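Local coordinates for VIN1 (Oscarella pearsei, PDB 6BFI), which binds actin filaments and may play a role in cell-cell adhesion, as a sponge member of the vinculin/alpha-catenin family, at residues 198-212 with 227-239. Residues are numbered along the deposited sequence; the frame is centred on the assembly and turned at random.
Sequences VREQIPILISSIRVC and AAFGRDYVIQKLF
Two consecutive helices of a vinculin-family bundle form an antiparallel hairpin where Leu205 packs on Val234 and Leu238, and Ser208 on Arg231: the axes of 198-212 and 227-239 approach to 8.6 Å at 159°. Leu238 sits as a knob among Val198, Gln201, Ile202 and Leu205, its CD2 lying 3.7 Å from Val198 CG1 and its CD1 meeting Leu205 CD2. Leu205 CD1 reaches Ile235 CG1 at 3.6 Å. Val234 sets CG1 against Leu205 CB and Gln201 OE1, and CG2 against Ile204 CG2. Bent at chi2 (-52°), Gln201 lays its amide carbon CD 3.4 Å from Lys237 CD, the chains crossing at about a right angle; Lys237 NZ donates a hydrogen bond to Tyr233 OH, which also bonds Asp447. Where the backbones come closest, Ser208 OG rests 3.5 Å from Arg231 CA while donating to Leu205 O (2.7 Å); this buried hydroxyl finds its acceptor within its own helix, and Leu205 O takes a second donor, Ile209 N. Arg231 CG lies 3.9 Å from Ile209 CG1, Cys212 SG sits over one guanidinium face, and NE bonds Asp232 OD1 (3.0 Å) from above the carboxylate plane. Cut back to an alanine, Arg231 would probably leave Asp232 without its salt bridge, Ile209 CG1 without methylenes beside it and Cys212 SG without the guanidinium. These bonds of Ser208, Arg231 and Lys237 stay within their own helices, so adhesion rests mainly on apolar packing.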
# COMPACT_ATOMS: atom_id res chain seq x y z
N VAL A 198 -10.84 17.65 1.90
CA VAL A 198 -11.78 18.77 1.80
C VAL A 198 -11.98 19.41 3.17
O VAL A 198 -11.93 20.65 3.31
CB VAL A 198 -13.11 18.29 1.19
CG1 VAL A 198 -14.11 19.43 1.15
CG2 VAL A 198 -12.89 17.73 -0.20
N ARG A 199 -12.20 18.59 4.20
CA ARG A 199 -12.49 19.12 5.53
C ARG A 199 -11.32 19.94 6.08
O ARG A 199 -11.54 20.96 6.75
CB ARG A 199 -12.82 17.97 6.49
CG ARG A 199 -14.28 17.96 6.95
CD ARG A 199 -14.52 16.92 8.03
NE ARG A 199 -14.74 15.58 7.49
CZ ARG A 199 -15.94 15.04 7.31
NH1 ARG A 199 -17.03 15.72 7.63
NH2 ARG A 199 -16.06 13.81 6.81
N GLU A 200 -10.09 19.53 5.79
CA GLU A 200 -8.94 20.31 6.24
C GLU A 200 -8.66 21.51 5.35
O GLU A 200 -8.02 22.46 5.80
CB GLU A 200 -7.69 19.43 6.35
CG GLU A 200 -7.18 18.86 5.04
CD GLU A 200 -5.94 18.00 5.23
OE1 GLU A 200 -4.81 18.54 5.14
OE2 GLU A 200 -6.09 16.79 5.48
N GLN A 201 -9.15 21.51 4.10
CA GLN A 201 -8.84 22.58 3.18
C GLN A 201 -9.83 23.74 3.20
O GLN A 201 -9.49 24.83 2.74
CB GLN A 201 -8.74 22.05 1.74
CG GLN A 201 -7.47 21.27 1.46
CD GLN A 201 -6.22 22.03 1.84
OE1 GLN A 201 -5.92 23.08 1.27
NE2 GLN A 201 -5.48 21.51 2.81
N ILE A 202 -11.05 23.54 3.72
CA ILE A 202 -12.02 24.64 3.76
C ILE A 202 -11.49 25.86 4.52
O ILE A 202 -11.44 26.97 3.95
CB ILE A 202 -13.36 24.17 4.33
CG1 ILE A 202 -14.04 23.19 3.37
CG2 ILE A 202 -14.27 25.36 4.62
CD1 ILE A 202 -14.21 23.76 1.98
N PRO A 203 -11.09 25.74 5.80
CA PRO A 203 -10.64 26.94 6.51
C PRO A 203 -9.36 27.53 5.93
O PRO A 203 -9.13 28.74 6.07
CB PRO A 203 -10.43 26.44 7.95
CG PRO A 203 -10.13 25.00 7.79
CD PRO A 203 -10.97 24.53 6.64
N ILE A 204 -8.53 26.71 5.29
CA ILE A 204 -7.36 27.25 4.59
C ILE A 204 -7.82 28.16 3.46
O ILE A 204 -7.25 29.23 3.24
CB ILE A 204 -6.47 26.11 4.08
CG1 ILE A 204 -6.31 25.02 5.14
CG2 ILE A 204 -5.11 26.64 3.65
CD1 ILE A 204 -5.80 25.52 6.47
N LEU A 205 -8.85 27.74 2.73
CA LEU A 205 -9.38 28.55 1.65
C LEU A 205 -9.90 29.88 2.17
O LEU A 205 -9.52 30.95 1.67
CB LEU A 205 -10.48 27.79 0.91
CG LEU A 205 -11.21 28.59 -0.17
CD1 LEU A 205 -10.21 29.16 -1.17
CD2 LEU A 205 -12.24 27.72 -0.87
N ILE A 206 -10.78 29.85 3.18
CA ILE A 206 -11.33 31.11 3.67
C ILE A 206 -10.23 32.00 4.24
O ILE A 206 -10.29 33.23 4.12
CB ILE A 206 -12.46 30.87 4.69
CG1 ILE A 206 -11.91 30.29 6.00
CG2 ILE A 206 -13.52 29.95 4.10
CD1 ILE A 206 -12.92 30.27 7.12
N SER A 207 -9.19 31.39 4.83
CA SER A 207 -8.08 32.18 5.35
C SER A 207 -7.32 32.88 4.23
O SER A 207 -7.09 34.10 4.29
CB SER A 207 -7.15 31.28 6.16
OG SER A 207 -6.08 32.03 6.72
N SER A 208 -6.94 32.13 3.19
CA SER A 208 -6.24 32.73 2.06
C SER A 208 -7.06 33.84 1.42
O SER A 208 -6.52 34.89 1.06
CB SER A 208 -5.90 31.65 1.03
OG SER A 208 -7.07 31.00 0.56
N ILE A 209 -8.37 33.63 1.29
CA ILE A 209 -9.24 34.69 0.79
C ILE A 209 -9.15 35.92 1.69
O ILE A 209 -9.10 37.06 1.21
CB ILE A 209 -10.69 34.19 0.68
CG1 ILE A 209 -10.80 33.04 -0.31
CG2 ILE A 209 -11.61 35.32 0.25
CD1 ILE A 209 -12.16 32.40 -0.33
N ARG A 210 -9.12 35.70 3.01
CA ARG A 210 -9.00 36.83 3.93
C ARG A 210 -7.72 37.62 3.69
O ARG A 210 -7.75 38.86 3.64
CB ARG A 210 -9.07 36.32 5.37
CG ARG A 210 -9.37 37.38 6.41
CD ARG A 210 -10.28 36.82 7.49
NE ARG A 210 -11.62 36.54 6.97
CZ ARG A 210 -12.48 35.69 7.52
NH1 ARG A 210 -12.14 35.01 8.60
NH2 ARG A 210 -13.68 35.51 6.98
N VAL A 211 -6.59 36.92 3.50
CA VAL A 211 -5.36 37.67 3.24
C VAL A 211 -5.45 38.40 1.90
O VAL A 211 -4.89 39.50 1.76
CB VAL A 211 -4.11 36.76 3.30
CG1 VAL A 211 -4.41 35.44 3.98
CG2 VAL A 211 -3.49 36.55 1.92
N CYS A 212 -6.16 37.84 0.92
CA CYS A 212 -6.34 38.57 -0.34
C CYS A 212 -7.14 39.85 -0.13
O CYS A 212 -6.78 40.92 -0.65
CB CYS A 212 -7.01 37.68 -1.38
SG CYS A 212 -6.00 36.29 -1.95
N ALA A 227 -0.50 36.07 -3.05
CA ALA A 227 -1.69 35.77 -2.27
C ALA A 227 -2.75 35.10 -3.14
O ALA A 227 -3.36 34.10 -2.75
CB ALA A 227 -2.24 37.05 -1.63
N ALA A 228 -2.96 35.65 -4.34
CA ALA A 228 -3.87 35.02 -5.29
C ALA A 228 -3.39 33.62 -5.64
O ALA A 228 -4.21 32.71 -5.82
CB ALA A 228 -3.99 35.88 -6.55
N PHE A 229 -2.07 33.43 -5.74
CA PHE A 229 -1.54 32.09 -6.00
C PHE A 229 -1.89 31.13 -4.87
O PHE A 229 -2.28 29.99 -5.13
CB PHE A 229 -0.03 32.15 -6.20
CG PHE A 229 0.60 30.79 -6.42
CD1 PHE A 229 1.08 30.05 -5.36
CD2 PHE A 229 0.70 30.26 -7.70
CE1 PHE A 229 1.66 28.81 -5.56
CE2 PHE A 229 1.28 29.02 -7.91
CZ PHE A 229 1.75 28.30 -6.83
N GLY A 230 -1.75 31.57 -3.62
CA GLY A 230 -2.11 30.71 -2.51
C GLY A 230 -3.58 30.33 -2.54
O GLY A 230 -3.93 29.14 -2.48
N ARG A 231 -4.45 31.33 -2.65
CA ARG A 231 -5.89 31.07 -2.71
C ARG A 231 -6.22 30.09 -3.83
O ARG A 231 -6.87 29.07 -3.60
CB ARG A 231 -6.64 32.39 -2.90
CG ARG A 231 -8.14 32.22 -3.11
CD ARG A 231 -8.72 33.48 -3.70
NE ARG A 231 -8.09 33.80 -4.98
CZ ARG A 231 -8.13 35.00 -5.56
NH1 ARG A 231 -8.78 36.00 -4.97
NH2 ARG A 231 -7.52 35.19 -6.72
N ASP A 232 -5.77 30.38 -5.06
CA ASP A 232 -6.09 29.53 -6.19
C ASP A 232 -5.47 28.14 -6.05
O ASP A 232 -5.99 27.17 -6.61
CB ASP A 232 -5.64 30.19 -7.50
CG ASP A 232 -6.30 31.53 -7.73
OD1 ASP A 232 -7.34 31.80 -7.08
OD2 ASP A 232 -5.80 32.32 -8.56
N TYR A 233 -4.36 28.04 -5.33
CA TYR A 233 -3.79 26.73 -5.02
C TYR A 233 -4.75 25.92 -4.16
O TYR A 233 -4.97 24.73 -4.41
CB TYR A 233 -2.44 26.89 -4.33
CG TYR A 233 -1.93 25.63 -3.67
CD1 TYR A 233 -1.25 24.66 -4.39
CD2 TYR A 233 -2.12 25.41 -2.31
CE1 TYR A 233 -0.78 23.51 -3.79
CE2 TYR A 233 -1.66 24.26 -1.70
CZ TYR A 233 -0.99 23.31 -2.44
OH TYR A 233 -0.53 22.16 -1.83
N VAL A 234 -5.32 26.56 -3.13
CA VAL A 234 -6.28 25.83 -2.29
C VAL A 234 -7.54 25.49 -3.08
O VAL A 234 -8.11 24.40 -2.94
CB VAL A 234 -6.59 26.64 -1.02
CG1 VAL A 234 -7.55 25.87 -0.13
CG2 VAL A 234 -5.31 26.96 -0.27
N ILE A 235 -7.98 26.41 -3.94
CA ILE A 235 -9.15 26.14 -4.78
C ILE A 235 -8.88 24.94 -5.68
O ILE A 235 -9.77 24.11 -5.90
CB ILE A 235 -9.52 27.39 -5.60
CG1 ILE A 235 -9.82 28.57 -4.68
CG2 ILE A 235 -10.72 27.10 -6.49
CD1 ILE A 235 -10.09 29.86 -5.41
N GLN A 236 -7.67 24.84 -6.22
CA GLN A 236 -7.36 23.72 -7.11
C GLN A 236 -7.24 22.41 -6.33
O GLN A 236 -7.64 21.36 -6.83
CB GLN A 236 -6.08 24.00 -7.90
CG GLN A 236 -6.32 24.34 -9.37
CD GLN A 236 -6.96 23.19 -10.14
OE1 GLN A 236 -6.88 22.03 -9.74
NE2 GLN A 236 -7.60 23.52 -11.26
N LYS A 237 -6.68 22.46 -5.12
CA LYS A 237 -6.62 21.25 -4.30
C LYS A 237 -8.02 20.74 -3.99
O LYS A 237 -8.30 19.54 -4.12
CB LYS A 237 -5.83 21.52 -3.02
CG LYS A 237 -5.74 20.31 -2.10
CD LYS A 237 -4.82 20.54 -0.92
CE LYS A 237 -3.35 20.52 -1.33
NZ LYS A 237 -2.44 20.61 -0.15
N LEU A 238 -8.93 21.64 -3.61
CA LEU A 238 -10.31 21.24 -3.38
C LEU A 238 -10.95 20.70 -4.65
O LEU A 238 -11.63 19.66 -4.63
CB LEU A 238 -11.12 22.42 -2.84
CG LEU A 238 -10.97 22.74 -1.35
CD1 LEU A 238 -11.55 24.11 -1.04
CD2 LEU A 238 -11.65 21.67 -0.51
N PHE A 239 -10.73 21.38 -5.78
CA PHE A 239 -11.29 20.95 -7.06
C PHE A 239 -10.85 19.53 -7.40
O PHE A 239 -11.67 18.69 -7.80
CB PHE A 239 -10.87 21.92 -8.16
CG PHE A 239 -11.45 21.62 -9.51
CD1 PHE A 239 -12.64 22.20 -9.90
CD2 PHE A 239 -10.81 20.76 -10.39
CE1 PHE A 239 -13.19 21.93 -11.15
CE2 PHE A 239 -11.35 20.49 -11.63
CZ PHE A 239 -12.54 21.07 -12.01
O HOH W 1 -3.59 33.86 -0.33